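Local coordinates for angiopoietin-related protein 6 (Homo sapiens, PDB 6Y43) that probably acts as a secreted growth factor of the angiopoietin-like family, through a fibrinogen-like globe that binds calcium, at residues E44-Q55 with R211-P219; Y87-L98 with R110-P120. All blocks are in the same frame, centred on the assembly; numbering follows the deposited sequence.

Contact 1 of 2, residues E44-Q55 with R211-P219; sequences EGGGWTVIQRRQ and RKAAMLIRP. With EDO (1,2-ethanediol), chain C.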
loop_
_atom_site.group_PDB
_atom_site.type_symbol
_atom_site.label_atom_id
_atom_site.label_comp_id
_atom_site.label_asym_id
_atom_site.label_seq_id
_atom_site.Cartn_x
_atom_site.Cartn_y
_atom_site.Cartn_z
ATOM N N GLU A 44 -2.959 -12.930 -10.238
ATOM C CA GLU A 44 -2.681 -13.969 -9.249
ATOM C C GLU A 44 -3.952 -14.444 -8.560
ATOM O O GLU A 44 -4.048 -14.522 -7.333
ATOM C CB GLU A 44 -1.657 -13.478 -8.235
ATOM C CG GLU A 44 -0.274 -13.510 -8.800
ATOM C CD GLU A 44 0.764 -13.072 -7.799
ATOM O OE1 GLU A 44 0.647 -13.479 -6.633
ATOM O OE2 GLU A 44 1.671 -12.304 -8.174
ATOM N N GLY A 45 -4.934 -14.776 -9.372
ATOM C CA GLY A 45 -6.155 -15.359 -8.888
ATOM C C GLY A 45 -7.191 -14.354 -8.470
ATOM O O GLY A 45 -8.328 -14.748 -8.183
ATOM N N GLY A 46 -6.843 -13.064 -8.454
ATOM C CA GLY A 46 -7.782 -12.038 -8.043
ATOM C C GLY A 46 -8.053 -12.033 -6.550
ATOM O O GLY A 46 -7.385 -12.695 -5.739
ATOM N N GLY A 47 -9.056 -11.226 -6.185
ATOM C CA GLY A 47 -9.457 -11.092 -4.806
ATOM C C GLY A 47 -8.589 -10.165 -3.979
ATOM O O GLY A 47 -8.593 -10.274 -2.750
ATOM N N TRP A 48 -7.877 -9.248 -4.615
ATOM C CA TRP A 48 -6.928 -8.369 -3.944
ATOM C C TRP A 48 -7.581 -7.020 -3.675
ATOM O O TRP A 48 -8.066 -6.367 -4.608
ATOM C CB TRP A 48 -5.674 -8.167 -4.793
ATOM C CG TRP A 48 -4.878 -9.395 -5.006
ATOM C CD1 TRP A 48 -4.861 -10.183 -6.117
ATOM C CD2 TRP A 48 -3.938 -9.973 -4.087
ATOM N NE1 TRP A 48 -3.976 -11.225 -5.950
ATOM C CE2 TRP A 48 -3.389 -11.118 -4.716
ATOM C CE3 TRP A 48 -3.504 -9.628 -2.806
ATOM C CZ2 TRP A 48 -2.450 -11.929 -4.094
ATOM C CZ3 TRP A 48 -2.560 -10.442 -2.189
ATOM C CH2 TRP A 48 -2.049 -11.574 -2.842
ATOM N N THR A 49 -7.583 -6.607 -2.407
ATOM C CA THR A 49 -8.038 -5.277 -2.014
ATOM C C THR A 49 -6.877 -4.299 -2.131
ATOM O O THR A 49 -5.865 -4.458 -1.444
ATOM C CB THR A 49 -8.564 -5.290 -0.580
ATOM O OG1 THR A 49 -9.615 -6.251 -0.476
ATOM C CG2 THR A 49 -9.039 -3.901 -0.142
ATOM N N VAL A 50 -7.018 -3.293 -2.995
ATOM C CA VAL A 50 -5.985 -2.269 -3.081
ATOM C C VAL A 50 -6.072 -1.377 -1.849
ATOM O O VAL A 50 -7.132 -0.817 -1.550
ATOM C CB VAL A 50 -6.146 -1.454 -4.373
ATOM C CG1 VAL A 50 -5.176 -0.273 -4.390
ATOM C CG2 VAL A 50 -5.936 -2.349 -5.583
ATOM N N ILE A 51 -4.937 -1.200 -1.160
ATOM C CA ILE A 51 -4.856 -0.276 -0.027
ATOM C C ILE A 51 -4.012 0.955 -0.312
ATOM O O ILE A 51 -4.061 1.911 0.481
ATOM C CB ILE A 51 -4.350 -0.965 1.256
ATOM C CG1 ILE A 51 -2.885 -1.398 1.134
ATOM C CG2 ILE A 51 -5.212 -2.170 1.568
ATOM C CD1 ILE A 51 -2.265 -1.784 2.448
ATOM N N GLN A 52 -3.307 0.992 -1.436
ATOM C CA GLN A 52 -2.461 2.107 -1.815
ATOM C C GLN A 52 -2.235 1.995 -3.305
ATOM O O GLN A 52 -2.049 0.882 -3.806
ATOM C CB GLN A 52 -1.112 2.058 -1.090
ATOM C CG GLN A 52 -0.283 3.286 -1.318
ATOM C CD GLN A 52 0.802 3.109 -2.359
ATOM O OE1 GLN A 52 0.827 2.121 -3.096
ATOM N NE2 GLN A 52 1.714 4.084 -2.424
ATOM N N ARG A 53 -2.277 3.124 -4.012
ATOM C CA ARG A 53 -1.956 3.095 -5.435
ATOM C C ARG A 53 -1.416 4.440 -5.877
ATOM O O ARG A 53 -1.978 5.490 -5.529
ATOM C CB ARG A 53 -3.171 2.740 -6.297
ATOM C CG ARG A 53 -2.828 2.624 -7.762
ATOM C CD ARG A 53 -3.945 1.890 -8.525
ATOM N NE ARG A 53 -5.228 2.508 -8.250
ATOM C CZ ARG A 53 -6.409 1.913 -8.376
ATOM N NH1 ARG A 53 -6.498 0.662 -8.783
ATOM N NH2 ARG A 53 -7.496 2.586 -8.077
ATOM N N ARG A 54 -0.337 4.391 -6.652
ATOM C CA ARG A 54 0.251 5.538 -7.330
ATOM C C ARG A 54 0.276 5.292 -8.831
ATOM O O ARG A 54 0.624 4.196 -9.270
ATOM C CB ARG A 54 1.697 5.767 -6.915
ATOM C CG ARG A 54 2.001 5.717 -5.426
ATOM C CD ARG A 54 1.173 6.735 -4.685
ATOM N NE ARG A 54 1.496 8.123 -5.006
ATOM C CZ ARG A 54 2.498 8.814 -4.474
ATOM N NH1 ARG A 54 3.326 8.238 -3.617
ATOM N NH2 ARG A 54 2.685 10.093 -4.793
ATOM N N GLN A 55 -0.014 6.325 -9.621
ATOM C CA GLN A 55 -0.030 6.102 -11.063
ATOM C C GLN A 55 0.002 7.378 -11.891
ATOM O O GLN A 55 0.261 7.314 -13.099
ATOM C CB GLN A 55 -1.259 5.284 -11.463
ATOM C CG GLN A 55 -2.590 6.007 -11.202
ATOM C CD GLN A 55 -3.804 5.122 -11.452
ATOM O OE1 GLN A 55 -3.749 3.909 -11.254
ATOM N NE2 GLN A 55 -4.887 5.721 -11.915
ATOM N N ARG A 211 6.724 4.383 -12.235
ATOM C CA ARG A 211 5.539 4.899 -12.923
ATOM C C ARG A 211 4.249 4.492 -12.218
ATOM O O ARG A 211 3.306 5.280 -12.136
ATOM C CB ARG A 211 5.521 4.418 -14.370
ATOM C CG ARG A 211 4.308 4.909 -15.128
ATOM C CD ARG A 211 4.491 4.734 -16.630
ATOM N NE ARG A 211 4.503 3.340 -17.056
ATOM C CZ ARG A 211 4.829 2.937 -18.288
ATOM N NH1 ARG A 211 4.806 1.652 -18.579
ATOM N NH2 ARG A 211 5.176 3.818 -19.233
ATOM N N LYS A 212 4.166 3.244 -11.772
ATOM C CA LYS A 212 2.984 2.731 -11.094
ATOM C C LYS A 212 3.448 1.938 -9.889
ATOM O O LYS A 212 4.466 1.243 -9.931
ATOM C CB LYS A 212 2.106 1.866 -11.997
ATOM C CG LYS A 212 1.762 2.468 -13.316
ATOM C CD LYS A 212 0.330 2.056 -13.738
ATOM C CE LYS A 212 0.150 2.404 -15.232
ATOM N NZ LYS A 212 0.005 1.170 -16.072
ATOM N N ALA A 213 2.712 2.073 -8.802
ATOM C CA ALA A 213 2.962 1.283 -7.612
ATOM C C ALA A 213 1.634 1.026 -6.926
ATOM O O ALA A 213 0.758 1.886 -6.940
ATOM C CB ALA A 213 3.919 1.990 -6.657
ATOM N N ALA A 214 1.474 -0.151 -6.333
ATOM C CA ALA A 214 0.261 -0.399 -5.562
ATOM C C ALA A 214 0.536 -1.456 -4.511
ATOM O O ALA A 214 1.424 -2.292 -4.669
ATOM C CB ALA A 214 -0.909 -0.857 -6.452
ATOM N N MET A 215 -0.212 -1.380 -3.423
ATOM C CA MET A 215 -0.143 -2.314 -2.316
ATOM C C MET A 215 -1.518 -2.939 -2.163
ATOM O O MET A 215 -2.529 -2.221 -2.130
ATOM C CB MET A 215 0.267 -1.619 -1.018
ATOM C CG MET A 215 1.551 -0.824 -1.153
ATOM S SD MET A 215 2.024 0.076 0.348
ATOM C CE MET A 215 2.495 -1.256 1.464
ATOM N N LEU A 216 -1.571 -4.269 -2.115
ATOM C CA LEU A 216 -2.861 -4.960 -2.111
ATOM C C LEU A 216 -2.836 -6.057 -1.055
ATOM O O LEU A 216 -1.789 -6.627 -0.770
ATOM C CB LEU A 216 -3.173 -5.547 -3.490
ATOM C CG LEU A 216 -2.909 -4.634 -4.709
ATOM C CD1 LEU A 216 -1.476 -4.683 -5.137
ATOM C CD2 LEU A 216 -3.832 -5.125 -5.767
ATOM N N ILE A 217 -3.999 -6.357 -0.469
ATOM C CA ILE A 217 -4.077 -7.432 0.509
ATOM C C ILE A 217 -5.227 -8.386 0.194
ATOM O O ILE A 217 -6.201 -8.046 -0.482
ATOM C CB ILE A 217 -4.205 -6.881 1.945
ATOM C CG1 ILE A 217 -5.479 -6.050 2.074
ATOM C CG2 ILE A 217 -2.963 -6.102 2.299
ATOM C CD1 ILE A 217 -5.726 -5.588 3.513
ATOM N N ARG A 218 -5.090 -9.611 0.702
ATOM C CA ARG A 218 -6.032 -10.693 0.509
ATOM C C ARG A 218 -5.917 -11.605 1.711
ATOM O O ARG A 218 -4.802 -11.800 2.223
ATOM C CB ARG A 218 -5.711 -11.449 -0.782
ATOM C CG ARG A 218 -6.616 -12.609 -1.160
ATOM C CD ARG A 218 -6.236 -13.091 -2.559
ATOM N NE ARG A 218 -5.018 -13.917 -2.610
ATOM C CZ ARG A 218 -4.550 -14.462 -3.733
ATOM N NH1 ARG A 218 -5.173 -14.280 -4.897
ATOM N NH2 ARG A 218 -3.440 -15.182 -3.706
ATOM N N PRO A 219 -7.018 -12.184 2.183
ATOM C CA PRO A 219 -6.896 -13.176 3.259
ATOM C C PRO A 219 -5.946 -14.294 2.858
ATOM O O PRO A 219 -5.894 -14.722 1.699
ATOM C CB PRO A 219 -8.335 -13.681 3.449
ATOM C CG PRO A 219 -9.209 -12.602 2.865
ATOM C CD PRO A 219 -8.416 -12.006 1.742
HETATM C C1 EDO C . -7.543 2.521 -11.998
HETATM O O1 EDO C . -7.315 3.910 -12.286
HETATM C C2 EDO C . -6.428 1.678 -12.597
HETATM O O2 EDO C . -5.247 1.946 -11.838
HETATM O O HOH W 1 -9.421 -9.211 -0.440
HETATM O O HOH W 2 0.913 5.282 -14.364
#
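The central antiparallel sheet of the fibrinogen-like globe pairs strand 48-54 with the C-terminal strand 212-219, and at one end of this pairing Arg-218 lies over Trp-48. With CG anti to the backbone N (chi1 -179°), the arginine runs out across the indole. Its CB makes a CH-pi contact 3.9 Å from the centroid of the Trp-48 six-membered ring, and the guanidinium settles on the same ring with the planes 23° apart, Trp-48 CZ2 lying 3.3 Å from Arg-218 CZ. The NH1 group grips the glycine-rich turn, donating to Glu-44 O at 2.7 Å and to Gly-46 O at 2.8 Å. Gly-45, Gly-46 and Gly-47 suit that turn because all three have positive phi. A leucine in place of Arg-218 would probably leave both carbonyls without their shared donor and the indole without its flat cover, holding the turn less firmly.

Farther along, a classic beta bulge shifts the register by one residue: Ile-51 N donates to Met-215 O at 2.8 Å, while the bond from Gln-52 N to that oxygen is weak. Between Trp-48 and the bulge, Val-50 and Leu-216 lie side by side, CG2 to CD2 a tight 3.5 Å, and on the other face Ile-51 crosses Ile-217 at about a right angle. Gln-52 lies against Met-215, its NE2 turned to Asn-181. Beyond it the Ala-214 and Ala-213 methyls sit beside the lower parts of Arg-53 and Arg-54, whose ends lead away, to Gly-77 O and Gly-182 O; Arg-54 N meets Ala-213 O at 2.7 Å, a nearly straight 175°.

Contact 2 of 2, residues Y87-L98 with R110-P120; sequences YQLTSRGDHELL and RAHYDGFSLEP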
loop_
_atom_site.group_PDB
_atom_site.type_symbol
_atom_site.label_atom_id
_atom_site.label_comp_id
_atom_site.label_asym_id
_atom_site.label_seq_id
_atom_site.Cartn_x
_atom_site.Cartn_y
_atom_site.Cartn_z
ATOM N N TYR A 87 -5.832 -1.376 9.579
ATOM C CA TYR A 87 -5.777 -2.026 10.881
ATOM C C TYR A 87 -7.017 -2.886 11.110
ATOM O O TYR A 87 -6.918 -4.052 11.507
ATOM C CB TYR A 87 -5.643 -0.972 11.991
ATOM C CG TYR A 87 -5.918 -1.565 13.353
ATOM C CD1 TYR A 87 -5.014 -2.449 13.930
ATOM C CD2 TYR A 87 -7.090 -1.268 14.040
ATOM C CE1 TYR A 87 -5.274 -3.023 15.149
ATOM C CE2 TYR A 87 -7.355 -1.846 15.269
ATOM C CZ TYR A 87 -6.438 -2.718 15.815
ATOM O OH TYR A 87 -6.676 -3.300 17.040
ATOM N N GLN A 88 -8.198 -2.320 10.861
ATOM C CA GLN A 88 -9.428 -3.075 11.066
ATOM C C GLN A 88 -9.461 -4.328 10.205
ATOM O O GLN A 88 -9.849 -5.407 10.676
ATOM C CB GLN A 88 -10.628 -2.181 10.763
ATOM C CG GLN A 88 -10.775 -1.005 11.706
ATOM C CD GLN A 88 -11.169 -1.439 13.081
ATOM O OE1 GLN A 88 -12.009 -2.327 13.240
ATOM N NE2 GLN A 88 -10.566 -0.819 14.101
ATOM N N LEU A 89 -9.052 -4.212 8.946
ATOM C CA LEU A 89 -9.065 -5.361 8.053
ATOM C C LEU A 89 -8.059 -6.419 8.480
ATOM O O LEU A 89 -8.347 -7.615 8.406
ATOM C CB LEU A 89 -8.762 -4.922 6.624
ATOM C CG LEU A 89 -9.876 -4.184 5.906
ATOM C CD1 LEU A 89 -9.324 -3.668 4.587
ATOM C CD2 LEU A 89 -11.056 -5.121 5.710
ATOM N N THR A 90 -6.866 -6.015 8.906
ATOM C CA THR A 90 -5.814 -6.991 9.149
ATOM C C THR A 90 -5.795 -7.464 10.593
ATOM O O THR A 90 -4.924 -8.261 10.956
ATOM C CB THR A 90 -4.446 -6.409 8.767
ATOM O OG1 THR A 90 -4.134 -5.277 9.584
ATOM C CG2 THR A 90 -4.448 -5.994 7.320
ATOM N N SER A 91 -6.713 -6.954 11.420
ATOM C CA SER A 91 -6.942 -7.398 12.789
ATOM C C SER A 91 -7.831 -8.631 12.868
ATOM O O SER A 91 -8.208 -9.041 13.971
ATOM C CB SER A 91 -7.588 -6.272 13.608
ATOM O OG SER A 91 -8.993 -6.237 13.392
ATOM N N ARG A 92 -8.174 -9.223 11.727
ATOM C CA ARG A 92 -9.087 -10.362 11.672
ATOM C C ARG A 92 -8.503 -11.358 10.674
ATOM O O ARG A 92 -8.648 -11.188 9.459
ATOM C CB ARG A 92 -10.489 -9.923 11.273
ATOM N N GLY A 93 -7.841 -12.392 11.188
ATOM C CA GLY A 93 -7.256 -13.413 10.342
ATOM C C GLY A 93 -5.921 -12.982 9.770
ATOM O O GLY A 93 -5.437 -11.874 9.989
ATOM N N ASP A 94 -5.319 -13.891 9.010
ATOM C CA ASP A 94 -4.042 -13.642 8.362
ATOM C C ASP A 94 -4.256 -13.095 6.955
ATOM O O ASP A 94 -5.283 -13.354 6.311
ATOM C CB ASP A 94 -3.218 -14.924 8.301
ATOM C CG ASP A 94 -2.590 -15.273 9.640
ATOM O OD1 ASP A 94 -1.919 -14.393 10.232
ATOM O OD2 ASP A 94 -2.780 -16.421 10.092
ATOM N N HIS A 95 -3.279 -12.308 6.490
ATOM C CA HIS A 95 -3.368 -11.655 5.198
ATOM C C HIS A 95 -2.045 -11.739 4.465
ATOM O O HIS A 95 -0.979 -11.659 5.073
ATOM C CB HIS A 95 -3.757 -10.188 5.321
ATOM C CG HIS A 95 -5.199 -9.998 5.646
ATOM N ND1 HIS A 95 -5.684 -10.100 6.930
ATOM C CD2 HIS A 95 -6.267 -9.742 4.853
ATOM C CE1 HIS A 95 -6.991 -9.901 6.919
ATOM N NE2 HIS A 95 -7.368 -9.678 5.672
ATOM N N GLU A 96 -2.139 -11.852 3.147
ATOM C CA GLU A 96 -1.004 -11.703 2.252
ATOM C C GLU A 96 -0.978 -10.276 1.721
ATOM O O GLU A 96 -2.026 -9.707 1.369
ATOM C CB GLU A 96 -1.102 -12.687 1.089
ATOM C CG GLU A 96 0.041 -12.591 0.108
ATOM C CD GLU A 96 -0.005 -13.666 -0.956
ATOM O OE1 GLU A 96 -1.024 -14.403 -1.024
ATOM O OE2 GLU A 96 0.977 -13.753 -1.731
ATOM N N LEU A 97 0.216 -9.694 1.685
ATOM C CA LEU A 97 0.447 -8.413 1.040
ATOM C C LEU A 97 1.116 -8.629 -0.300
ATOM O O LEU A 97 2.125 -9.344 -0.380
ATOM C CB LEU A 97 1.344 -7.538 1.907
ATOM C CG LEU A 97 1.851 -6.246 1.290
ATOM C CD1 LEU A 97 0.706 -5.245 1.173
ATOM C CD2 LEU A 97 2.908 -5.666 2.225
ATOM N N LEU A 98 0.568 -8.001 -1.340
ATOM C CA LEU A 98 1.145 -8.001 -2.672
ATOM C C LEU A 98 1.509 -6.572 -3.036
ATOM O O LEU A 98 0.692 -5.662 -2.871
ATOM C CB LEU A 98 0.149 -8.572 -3.692
ATOM C CG LEU A 98 0.556 -8.518 -5.156
ATOM C CD1 LEU A 98 1.742 -9.397 -5.424
ATOM C CD2 LEU A 98 -0.632 -8.950 -6.014
ATOM N N ARG A 110 6.847 -7.795 -8.765
ATOM C CA ARG A 110 5.937 -8.081 -7.671
ATOM C C ARG A 110 6.684 -8.560 -6.440
ATOM O O ARG A 110 7.653 -9.314 -6.547
ATOM C CB ARG A 110 4.908 -9.148 -8.089
ATOM C CG ARG A 110 4.284 -8.876 -9.426
ATOM C CD ARG A 110 3.235 -9.930 -9.753
ATOM N NE ARG A 110 2.714 -9.788 -11.109
ATOM C CZ ARG A 110 1.933 -10.685 -11.698
ATOM N NH1 ARG A 110 1.587 -11.783 -11.043
ATOM N NH2 ARG A 110 1.499 -10.485 -12.935
ATOM N N ALA A 111 6.194 -8.148 -5.272
ATOM C CA ALA A 111 6.667 -8.639 -3.986
ATOM C C ALA A 111 5.470 -9.176 -3.211
ATOM O O ALA A 111 4.368 -8.617 -3.293
ATOM C CB ALA A 111 7.376 -7.555 -3.187
ATOM N N HIS A 112 5.672 -10.295 -2.516
ATOM C CA HIS A 112 4.652 -10.919 -1.693
ATOM C C HIS A 112 5.173 -11.095 -0.273
ATOM O O HIS A 112 6.340 -11.454 -0.078
ATOM C CB HIS A 112 4.245 -12.311 -2.218
ATOM C CG HIS A 112 3.927 -12.361 -3.675
ATOM N ND1 HIS A 112 4.895 -12.315 -4.654
ATOM C CD2 HIS A 112 2.745 -12.507 -4.320
ATOM C CE1 HIS A 112 4.318 -12.397 -5.843
ATOM N NE2 HIS A 112 3.016 -12.508 -5.668
ATOM N N TYR A 113 4.301 -10.860 0.708
ATOM C CA TYR A 113 4.587 -11.139 2.114
ATOM C C TYR A 113 3.461 -11.985 2.681
ATOM O O TYR A 113 2.289 -11.591 2.634
ATOM C CB TYR A 113 4.770 -9.851 2.921
ATOM C CG TYR A 113 5.901 -9.029 2.360
ATOM C CD1 TYR A 113 5.692 -8.200 1.274
ATOM C CD2 TYR A 113 7.207 -9.146 2.853
ATOM C CE1 TYR A 113 6.735 -7.482 0.717
ATOM C CE2 TYR A 113 8.253 -8.419 2.294
ATOM C CZ TYR A 113 8.017 -7.603 1.227
ATOM O OH TYR A 113 9.060 -6.906 0.641
ATOM N N ASP A 114 3.814 -13.166 3.182
ATOM C CA ASP A 114 2.845 -14.111 3.728
ATOM C C ASP A 114 2.614 -13.743 5.185
ATOM O O ASP A 114 3.162 -14.329 6.110
ATOM C CB ASP A 114 3.337 -15.539 3.565
ATOM C CG ASP A 114 3.293 -16.004 2.118
ATOM O OD1 ASP A 114 2.754 -15.280 1.261
ATOM O OD2 ASP A 114 3.786 -17.108 1.833
ATOM N N GLY A 115 1.785 -12.736 5.378
ATOM C CA GLY A 115 1.575 -12.181 6.690
ATOM C C GLY A 115 1.728 -10.688 6.590
ATOM O O GLY A 115 2.740 -10.186 6.100
ATOM N N PHE A 116 0.728 -9.965 7.064
ATOM C CA PHE A 116 0.748 -8.507 6.994
ATOM C C PHE A 116 -0.286 -8.025 7.996
ATOM O O PHE A 116 -1.446 -8.442 7.941
ATOM C CB PHE A 116 0.443 -7.987 5.580
ATOM C CG PHE A 116 0.150 -6.505 5.547
ATOM C CD1 PHE A 116 1.174 -5.590 5.694
ATOM C CD2 PHE A 116 -1.141 -6.023 5.392
ATOM C CE1 PHE A 116 0.924 -4.223 5.686
ATOM C CE2 PHE A 116 -1.388 -4.665 5.404
ATOM C CZ PHE A 116 -0.365 -3.762 5.556
ATOM N N SER A 117 0.120 -7.167 8.914
ATOM C CA SER A 117 -0.837 -6.555 9.822
ATOM C C SER A 117 -0.238 -5.278 10.378
ATOM O O SER A 117 0.969 -5.024 10.263
ATOM C CB SER A 117 -1.238 -7.500 10.956
ATOM O OG SER A 117 -0.149 -7.683 11.823
ATOM N N LEU A 118 -1.102 -4.495 11.019
ATOM C CA LEU A 118 -0.729 -3.270 11.705
ATOM C C LEU A 118 -1.159 -3.345 13.159
ATOM O O LEU A 118 -2.217 -3.900 13.467
ATOM C CB LEU A 118 -1.380 -2.048 11.042
ATOM C CG LEU A 118 -1.103 -1.761 9.566
ATOM C CD1 LEU A 118 -1.799 -0.485 9.144
ATOM C CD2 LEU A 118 0.405 -1.695 9.309
ATOM N N GLU A 119 -0.339 -2.800 14.058
ATOM C CA GLU A 119 -0.799 -2.514 15.403
ATOM C C GLU A 119 -1.802 -1.373 15.352
ATOM O O GLU A 119 -1.886 -0.653 14.358
ATOM C CB GLU A 119 0.366 -2.112 16.297
ATOM C CG GLU A 119 1.417 -3.167 16.512
ATOM C CD GLU A 119 0.917 -4.302 17.364
ATOM O OE1 GLU A 119 0.028 -4.058 18.211
ATOM O OE2 GLU A 119 1.411 -5.437 17.182
ATOM N N PRO A 120 -2.531 -1.133 16.435
ATOM C CA PRO A 120 -3.485 -0.017 16.464
ATOM C C PRO A 120 -2.782 1.332 16.579
ATOM O O PRO A 120 -1.552 1.418 16.696
ATOM C CB PRO A 120 -4.361 -0.335 17.687
ATOM C CG PRO A 120 -3.520 -1.241 18.553
ATOM C CD PRO A 120 -2.618 -2.005 17.622
HETATM O O HOH W 3 -4.170 -5.306 12.329
HETATM O O HOH W 4 -1.419 -11.669 8.588
#
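Leu-97 projects from strand 95-98 and fits between two aromatic side chains of the facing segment, Tyr-113 and Phe-116, in the beta hairpin of strands 95-102 and 108-118. Its CD2 lies 3.9 Å from Tyr-113 CD1, while its CB packs against Phe-116 CB at 3.8 Å. The Phe-116 ring fills the hollow between this leucine and helix 83-90, where Thr-90 CG2 comes within 3.8 Å of Phe-116 CD2; Ile-217 also touches this cluster. Before Phe-116 the chain turns a corner at an inverse gamma turn centred on Asp-114, and a side chain at Gly-115 would collide with the preceding carbonyl O.

At the helix end Tyr-87, its CG anti to the backbone N (chi1 166°), swings its ring over to 118-120. Pro-120 CB rests on one face, 4.0 Å from the ring centroid, while Ser-91 CB lies over the opposite face and Leu-118 O meets the ring edge. A water near Tyr-87 O, Thr-90 OG1 and Leu-118 O can donate to two of them at once; OG1 also bonds Val-86 O.

On the other side of the hairpin, Leu-98 CD1 sits over the face of His-112, 3.7 Å from its centroid. The extended Glu-96 runs alongside, bringing OE2 to the imidazole edge, 3.4 Å from His-112 CD2. That same OE2 is 3.8 Å from Asp-114 OD1 (itself bonded to His-133), the carboxylates almost perpendicular. With acceptors at both nitrogens, His-133 O at ND1 and Glu-44 at NE2, His-112 is probably doubly protonated, which would ease the closeness of Glu-96 and Asp-114.

How the contacts relate
From the N terminus, the chain first runs through 44-55, whose partner 211-219 comes only near the C terminus: contact 1 therefore closes a loop of 155 residues. Contact 2 lies wholly within that span and closes a short one, the 11 residues between 98 and 110 that complete a beta hairpin; the calcium site follows it, still before residue 211. The two contacts share one sheet, since strand 212-219 is flanked by 48-54 and 95-102, and 95-102 by 108-118. Leu-216 N and Leu-98 O, 2.8 Å apart, probably form a hydrogen bond joining the contacts, and Glu-44 OE2 forms a salt bridge with Arg-110 NH1. Helix 83-90 joins this core through Thr-90, which touches Ile-217.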